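Local coordinates for RNA-binding protein RO60 (Deinococcus radiodurans, PDB 2NVO), which binds several small RNAs that accumulate during recovery from UV irradiation and contributes to the resistance of the bacterium to ultraviolet light, at residues 490-502 against 509-521. Sequence-based numbering, arbitrary orientation.
Sequences PKLIVVGLTATEF and RRDMLDVVGFDAA
L492, V494 and G496 of strand 491-496 bond through N and O to the backbone from D511 to G517. The two strands run parallel, 12° apart. Six N-H...O bonds join them, and V515 N to V494 O, 2.8 Å, is nearly straight at 176°. The last, G517 N to G496 O, is more bent. G496 O also takes A499 N from the other face of its carbonyl plane, which ties the type I turn 496-499 to the strand pair.

On the face of I493, V495, L513 and V515, I493 CG2 meets V515 CG2 at 3.9 Å. Helix 522-530 packs on this side through F529 and M526. Beyond the strand ends, L497 CD2 lies over the F518 ring, 3.9 Å from its centroid, a CH-pi contact. V495 CG1 approaches the same ring obliquely and joins it to that face.

On the other face, with chi1 at 65°, the F502 ring turns its edge to the strands, where V494 O and V515 O lie in its plane. F502 CZ is 3.6 Å from V515 O. The D514 carboxylate meets the ring obliquely, with F502 CE1 3.6 Å from D514 CG. V516 CG1 packs against T500 O. D514 OD2 accepts from the backbone N of I504 and A505, which ties the connecting loop to the strand.

At the strand starts, R509 forms a side-on salt bridge with D511 through NE and NH2, while its NH1 pairs with D480. A water links D511 OD2 to P490 O.

Strand 459-464 flanks 491-496 on its other edge. This is part of the mostly parallel, mixed sheet of the VWFA-like domain, with helices on both faces.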
ATOM      1  N   PRO A 490      -9.670 -24.130  -8.853  1.00 16.23           N
ATOM      2  CA  PRO A 490      -9.374 -23.216  -7.748  1.00 12.52           C
ATOM      3  C   PRO A 490      -8.208 -22.291  -8.134  1.00 12.72           C
ATOM      4  O   PRO A 490      -7.700 -22.355  -9.262  1.00 13.75           O
ATOM      5  CB  PRO A 490      -8.928 -24.161  -6.632  1.00 13.42           C
ATOM      6  CG  PRO A 490      -8.479 -25.454  -7.345  1.00 16.77           C
ATOM      7  CD  PRO A 490      -8.803 -25.314  -8.822  1.00 18.70           C
ATOM      8  N   LYS A 491      -7.776 -21.456  -7.199  1.00 11.50           N
ATOM      9  CA  LYS A 491      -6.611 -20.607  -7.429  1.00  8.14           C
ATOM     10  C   LYS A 491      -5.531 -20.941  -6.404  1.00  7.75           C
ATOM     11  O   LYS A 491      -5.817 -21.483  -5.345  1.00  7.33           O
ATOM     12  CB  LYS A 491      -6.989 -19.129  -7.322  1.00 10.26           C
ATOM     13  CG  LYS A 491      -7.905 -18.628  -8.438  1.00 12.12           C
ATOM     14  CD  LYS A 491      -8.249 -17.170  -8.224  1.00 12.56           C
ATOM     15  CE  LYS A 491      -8.980 -16.574  -9.414  1.00 16.96           C
ATOM     16  NZ  LYS A 491     -10.282 -17.236  -9.600  1.00 16.37           N
ATOM     17  N   LEU A 492      -4.293 -20.595  -6.720  1.00  8.99           N
ATOM     18  CA  LEU A 492      -3.187 -20.814  -5.786  1.00  5.89           C
ATOM     19  C   LEU A 492      -2.414 -19.506  -5.597  1.00  5.12           C
ATOM     20  O   LEU A 492      -2.052 -18.854  -6.576  1.00  5.12           O
ATOM     21  CB  LEU A 492      -2.240 -21.883  -6.334  1.00  5.93           C
ATOM     22  CG  LEU A 492      -0.895 -21.977  -5.602  1.00  5.12           C
ATOM     23  CD1 LEU A 492      -1.125 -22.428  -4.157  1.00  5.52           C
ATOM     24  CD2 LEU A 492       0.073 -22.917  -6.349  1.00  6.05           C
ATOM     25  N   ILE A 493      -2.174 -19.128  -4.346  1.00  5.12           N
ATOM     26  CA  ILE A 493      -1.323 -17.974  -4.037  1.00  5.16           C
ATOM     27  C   ILE A 493      -0.150 -18.536  -3.247  1.00  5.12           C
ATOM     28  O   ILE A 493      -0.353 -19.270  -2.293  1.00  5.12           O
ATOM     29  CB  ILE A 493      -2.038 -16.929  -3.145  1.00  5.81           C
ATOM     30  CG1 ILE A 493      -3.370 -16.454  -3.776  1.00  5.73           C
ATOM     31  CG2 ILE A 493      -1.104 -15.730  -2.850  1.00  5.95           C
ATOM     32  CD1 ILE A 493      -4.202 -15.568  -2.881  1.00  7.08           C
ATOM     33  N   VAL A 494       1.063 -18.240  -3.689  1.00  5.12           N
ATOM     34  CA  VAL A 494       2.264 -18.587  -2.938  1.00  5.12           C
ATOM     35  C   VAL A 494       2.901 -17.299  -2.407  1.00  5.12           C
ATOM     36  O   VAL A 494       3.270 -16.405  -3.166  1.00  5.12           O
ATOM     37  CB  VAL A 494       3.263 -19.380  -3.827  1.00  5.12           C
ATOM     38  CG1 VAL A 494       4.522 -19.745  -3.018  1.00  5.61           C
ATOM     39  CG2 VAL A 494       2.584 -20.642  -4.357  1.00  7.54           C
ATOM     40  N   VAL A 495       3.001 -17.208  -1.087  1.00  5.69           N
ATOM     41  CA  VAL A 495       3.568 -16.055  -0.424  1.00  5.12           C
ATOM     42  C   VAL A 495       4.963 -16.375   0.140  1.00  5.12           C
ATOM     43  O   VAL A 495       5.094 -17.165   1.067  1.00  5.12           O
ATOM     44  CB  VAL A 495       2.654 -15.578   0.718  1.00  5.12           C
ATOM     45  CG1 VAL A 495       3.224 -14.255   1.320  1.00  5.12           C
ATOM     46  CG2 VAL A 495       1.260 -15.343   0.194  1.00  5.47           C
ATOM     47  N   GLY A 496       5.991 -15.778  -0.449  1.00  5.12           N
ATOM     48  CA  GLY A 496       7.325 -15.825   0.127  1.00  5.12           C
ATOM     49  C   GLY A 496       7.522 -14.598   0.965  1.00  5.12           C
ATOM     50  O   GLY A 496       7.951 -13.555   0.451  1.00  6.63           O
ATOM     51  N   LEU A 497       7.205 -14.715   2.254  1.00  5.12           N
ATOM     52  CA  LEU A 497       7.111 -13.564   3.152  1.00  5.12           C
ATOM     53  C   LEU A 497       8.413 -12.751   3.259  1.00  5.92           C
ATOM     54  O   LEU A 497       8.371 -11.553   3.463  1.00  5.40           O
ATOM     55  CB  LEU A 497       6.643 -13.989   4.556  1.00  5.12           C
ATOM     56  CG  LEU A 497       5.175 -14.437   4.645  1.00  5.12           C
ATOM     57  CD1 LEU A 497       5.001 -15.338   5.871  1.00  5.12           C
ATOM     58  CD2 LEU A 497       4.199 -13.262   4.645  1.00  5.12           C
ATOM     59  N   THR A 498       9.553 -13.412   3.123  1.00  5.15           N
ATOM     60  CA  THR A 498      10.845 -12.714   3.121  1.00  7.29           C
ATOM     61  C   THR A 498      11.634 -12.993   1.837  1.00  9.77           C
ATOM     62  O   THR A 498      12.846 -12.839   1.817  1.00  8.23           O
ATOM     63  CB  THR A 498      11.725 -13.167   4.305  1.00  7.19           C
ATOM     64  OG1 THR A 498      11.854 -14.597   4.274  1.00  8.16           O
ATOM     65  CG2 THR A 498      11.109 -12.742   5.632  1.00  6.60           C
ATOM     66  N   ALA A 499      10.940 -13.411   0.780  1.00  7.43           N
ATOM     67  CA  ALA A 499      11.570 -13.752  -0.483  1.00  7.95           C
ATOM     68  C   ALA A 499      11.990 -12.499  -1.252  1.00 11.27           C
ATOM     69  O   ALA A 499      11.403 -11.437  -1.098  1.00 10.77           O
ATOM     70  CB  ALA A 499      10.623 -14.589  -1.335  1.00  8.82           C
ATOM     71  N   THR A 500      13.015 -12.622  -2.077  1.00  9.30           N
ATOM     72  CA  THR A 500      13.372 -11.537  -2.988  1.00 13.16           C
ATOM     73  C   THR A 500      12.998 -11.963  -4.415  1.00 14.21           C
ATOM     74  O   THR A 500      12.658 -11.132  -5.252  1.00 15.39           O
ATOM     75  CB  THR A 500      14.880 -11.164  -2.891  1.00 13.15           C
ATOM     76  OG1 THR A 500      15.661 -12.320  -3.143  1.00 11.97           O
ATOM     77  CG2 THR A 500      15.225 -10.643  -1.496  1.00 18.02           C
ATOM     78  N   GLU A 501      13.014 -13.270  -4.667  1.00 15.44           N
ATOM     79  CA  GLU A 501      12.638 -13.804  -5.974  1.00 15.18           C
ATOM     80  C   GLU A 501      12.380 -15.320  -5.937  1.00 16.95           C
ATOM     81  O   GLU A 501      13.142 -16.083  -5.339  1.00 18.10           O
ATOM     82  CB  GLU A 501      13.725 -13.483  -7.007  1.00 22.17           C
ATOM     83  CG  GLU A 501      13.306 -13.755  -8.446  1.00 24.16           C
ATOM     84  CD  GLU A 501      12.077 -12.950  -8.859  1.00 25.47           C
ATOM     85  OE1 GLU A 501      12.195 -11.718  -9.011  1.00 28.19           O
ATOM     86  OE2 GLU A 501      10.984 -13.543  -9.028  1.00 27.42           O
ATOM     87  N   PHE A 502      11.276 -15.735  -6.549  1.00 15.85           N
ATOM     88  CA  PHE A 502      10.974 -17.140  -6.804  1.00 14.03           C
ATOM     89  C   PHE A 502       9.932 -17.166  -7.905  1.00 14.30           C
ATOM     90  O   PHE A 502       9.361 -16.139  -8.229  1.00 16.07           O
ATOM     91  CB  PHE A 502      10.482 -17.859  -5.540  1.00 15.99           C
ATOM     92  CG  PHE A 502       9.153 -17.354  -5.014  1.00 12.01           C
ATOM     93  CD1 PHE A 502       7.958 -17.967  -5.390  1.00 14.75           C
ATOM     94  CD2 PHE A 502       9.104 -16.285  -4.141  1.00 10.84           C
ATOM     95  CE1 PHE A 502       6.736 -17.524  -4.901  1.00 11.27           C
ATOM     96  CE2 PHE A 502       7.891 -15.831  -3.644  1.00 10.96           C
ATOM     97  CZ  PHE A 502       6.701 -16.450  -4.022  1.00 10.17           C
ATOM     98  N   ARG A 509      -0.917 -18.772 -17.240  1.00 28.65           N
ATOM     99  CA  ARG A 509      -2.191 -19.075 -16.592  1.00 24.73           C
ATOM    100  C   ARG A 509      -2.730 -17.858 -15.863  1.00 24.84           C
ATOM    101  O   ARG A 509      -2.035 -16.864 -15.722  1.00 28.14           O
ATOM    102  CB  ARG A 509      -2.045 -20.255 -15.640  1.00 24.52           C
ATOM    103  CG  ARG A 509      -1.555 -21.520 -16.332  1.00 22.42           C
ATOM    104  CD  ARG A 509      -1.195 -22.594 -15.334  1.00 21.30           C
ATOM    105  NE  ARG A 509      -2.358 -23.048 -14.582  1.00 20.06           N
ATOM    106  CZ  ARG A 509      -2.900 -24.253 -14.689  1.00 20.31           C
ATOM    107  NH1 ARG A 509      -2.384 -25.150 -15.525  1.00 22.74           N
ATOM    108  NH2 ARG A 509      -3.965 -24.560 -13.953  1.00 18.88           N
ATOM    109  N   ARG A 510      -3.979 -17.933 -15.423  1.00 22.83           N
ATOM    110  CA  ARG A 510      -4.582 -16.832 -14.685  1.00 24.15           C
ATOM    111  C   ARG A 510      -4.905 -17.231 -13.258  1.00 17.29           C
ATOM    112  O   ARG A 510      -5.271 -16.376 -12.454  1.00 18.21           O
ATOM    113  CB  ARG A 510      -5.861 -16.351 -15.368  1.00 26.10           C
ATOM    114  CG  ARG A 510      -5.621 -15.623 -16.669  1.00 29.68           C
ATOM    115  CD  ARG A 510      -6.824 -14.778 -17.073  1.00 37.58           C
ATOM    116  NE  ARG A 510      -7.088 -13.705 -16.115  1.00 37.19           N
ATOM    117  CZ  ARG A 510      -8.210 -13.584 -15.409  1.00 39.34           C
ATOM    118  NH1 ARG A 510      -9.197 -14.461 -15.557  1.00 41.39           N
ATOM    119  NH2 ARG A 510      -8.350 -12.575 -14.558  1.00 36.55           N
ATOM    120  N   ASP A 511      -4.769 -18.523 -12.949  1.00 13.67           N
ATOM    121  CA  ASP A 511      -5.212 -19.047 -11.661  1.00 14.56           C
ATOM    122  C   ASP A 511      -4.104 -19.061 -10.595  1.00 13.16           C
ATOM    123  O   ASP A 511      -4.251 -19.707  -9.575  1.00 10.26           O
ATOM    124  CB  ASP A 511      -5.840 -20.451 -11.818  1.00 11.72           C
ATOM    125  CG  ASP A 511      -4.906 -21.457 -12.516  1.00 17.65           C
ATOM    126  OD1 ASP A 511      -3.754 -21.109 -12.855  1.00 15.92           O
ATOM    127  OD2 ASP A 511      -5.325 -22.617 -12.730  1.00 17.36           O
ATOM    128  N   MET A 512      -3.014 -18.336 -10.836  1.00 10.18           N
ATOM    129  CA  MET A 512      -1.857 -18.395  -9.943  1.00 10.86           C
ATOM    130  C   MET A 512      -1.279 -17.017  -9.662  1.00  9.55           C
ATOM    131  O   MET A 512      -1.182 -16.178 -10.557  1.00  9.98           O
ATOM    132  CB  MET A 512      -0.750 -19.264 -10.553  1.00 10.04           C
ATOM    133  CG  MET A 512      -1.207 -20.657 -10.901  1.00 11.50           C
ATOM    134  SD  MET A 512       0.076 -21.643 -11.703  1.00 11.67           S
ATOM    135  CE  MET A 512       0.972 -22.293 -10.294  1.00 10.18           C
ATOM    136  N   LEU A 513      -0.855 -16.810  -8.422  1.00  8.77           N
ATOM    137  CA  LEU A 513      -0.248 -15.540  -8.021  1.00  7.84           C
ATOM    138  C   LEU A 513       0.921 -15.815  -7.083  1.00  6.46           C
ATOM    139  O   LEU A 513       0.768 -16.565  -6.124  1.00  6.54           O
ATOM    140  CB  LEU A 513      -1.271 -14.681  -7.277  1.00  7.81           C
ATOM    141  CG  LEU A 513      -0.713 -13.359  -6.732  1.00  5.82           C
ATOM    142  CD1 LEU A 513      -0.411 -12.449  -7.885  1.00  8.91           C
ATOM    143  CD2 LEU A 513      -1.700 -12.693  -5.755  1.00  8.69           C
ATOM    144  N   ASP A 514       2.069 -15.212  -7.363  1.00  7.62           N
ATOM    145  CA  ASP A 514       3.217 -15.243  -6.457  1.00  8.56           C
ATOM    146  C   ASP A 514       3.309 -13.876  -5.788  1.00  8.96           C
ATOM    147  O   ASP A 514       3.283 -12.841  -6.464  1.00  8.05           O
ATOM    148  CB  ASP A 514       4.518 -15.484  -7.233  1.00  9.07           C
ATOM    149  CG  ASP A 514       4.659 -16.905  -7.740  1.00 11.77           C
ATOM    150  OD1 ASP A 514       3.897 -17.796  -7.304  1.00 13.97           O
ATOM    151  OD2 ASP A 514       5.556 -17.143  -8.570  1.00 14.09           O
ATOM    152  N   VAL A 515       3.411 -13.874  -4.466  1.00  7.11           N
ATOM    153  CA  VAL A 515       3.633 -12.657  -3.705  1.00  6.53           C
ATOM    154  C   VAL A 515       5.040 -12.750  -3.154  1.00  6.92           C
ATOM    155  O   VAL A 515       5.345 -13.618  -2.326  1.00  6.21           O
ATOM    156  CB  VAL A 515       2.668 -12.547  -2.533  1.00  5.36           C
ATOM    157  CG1 VAL A 515       2.951 -11.268  -1.702  1.00  6.16           C
ATOM    158  CG2 VAL A 515       1.206 -12.601  -3.035  1.00  5.83           C
ATOM    159  N   VAL A 516       5.895 -11.855  -3.625  1.00  7.42           N
ATOM    160  CA  VAL A 516       7.304 -11.878  -3.266  1.00  9.10           C
ATOM    161  C   VAL A 516       7.527 -10.799  -2.210  1.00  8.49           C
ATOM    162  O   VAL A 516       7.415  -9.610  -2.489  1.00 10.70           O
ATOM    163  CB  VAL A 516       8.182 -11.593  -4.502  1.00 10.19           C
ATOM    164  CG1 VAL A 516       9.675 -11.708  -4.145  1.00  9.90           C
ATOM    165  CG2 VAL A 516       7.832 -12.561  -5.621  1.00  9.88           C
ATOM    166  N   GLY A 517       7.839 -11.222  -0.997  1.00  9.48           N
ATOM    167  CA  GLY A 517       7.889 -10.319   0.137  1.00  8.05           C
ATOM    168  C   GLY A 517       6.497 -10.078   0.682  1.00 10.65           C
ATOM    169  O   GLY A 517       5.549 -10.825   0.401  1.00  8.96           O
ATOM    170  N   PHE A 518       6.369  -9.042   1.496  1.00 10.24           N
ATOM    171  CA  PHE A 518       5.078  -8.670   2.032  1.00  9.24           C
ATOM    172  C   PHE A 518       5.109  -7.198   2.347  1.00 12.45           C
ATOM    173  O   PHE A 518       6.176  -6.621   2.541  1.00 13.34           O
ATOM    174  CB  PHE A 518       4.741  -9.464   3.299  1.00  7.42           C
ATOM    175  CG  PHE A 518       3.295  -9.885   3.389  1.00  8.01           C
ATOM    176  CD1 PHE A 518       2.746 -10.708   2.430  1.00  8.72           C
ATOM    177  CD2 PHE A 518       2.491  -9.484   4.453  1.00 13.19           C
ATOM    178  CE1 PHE A 518       1.410 -11.114   2.503  1.00  7.18           C
ATOM    179  CE2 PHE A 518       1.149  -9.901   4.543  1.00 11.18           C
ATOM    180  CZ  PHE A 518       0.616 -10.717   3.566  1.00  8.60           C
ATOM    181  N   ASP A 519       3.927  -6.604   2.382  1.00 13.37           N
ATOM    182  CA  ASP A 519       3.750  -5.231   2.822  1.00 19.56           C
ATOM    183  C   ASP A 519       2.269  -5.017   3.080  1.00 15.79           C
ATOM    184  O   ASP A 519       1.466  -5.952   2.968  1.00 11.74           O
ATOM    185  CB  ASP A 519       4.312  -4.212   1.808  1.00 21.98           C
ATOM    186  CG  ASP A 519       3.646  -4.288   0.432  1.00 23.05           C
ATOM    187  OD1 ASP A 519       2.529  -4.819   0.312  1.00 20.89           O
ATOM    188  OD2 ASP A 519       4.253  -3.801  -0.553  1.00 27.36           O
ATOM    189  N   ALA A 520       1.920  -3.785   3.415  1.00 15.63           N
ATOM    190  CA  ALA A 520       0.569  -3.437   3.792  1.00 17.33           C
ATOM    191  C   ALA A 520      -0.452  -3.649   2.674  1.00 15.75           C
ATOM    192  O   ALA A 520      -1.615  -3.894   2.945  1.00 16.45           O
ATOM    193  CB  ALA A 520       0.525  -1.989   4.305  1.00 19.66           C
ATOM    194  N   ALA A 521      -0.014  -3.567   1.422  1.00 14.79           N
ATOM    195  CA  ALA A 521      -0.918  -3.743   0.291  1.00 16.73           C
ATOM    196  C   ALA A 521      -1.179  -5.214  -0.076  1.00 14.03           C
ATOM    197  O   ALA A 521      -2.113  -5.524  -0.820  1.00 10.63           O
ATOM    198  CB  ALA A 521      -0.391  -2.987  -0.922  1.00 14.07           C
TER
HETATM  199  O   HOH W   1      -7.392 -23.486 -11.574  1.00 21.18           O
HETATM  200  O   HOH W   2       6.988 -15.030  -9.525  1.00 20.38           O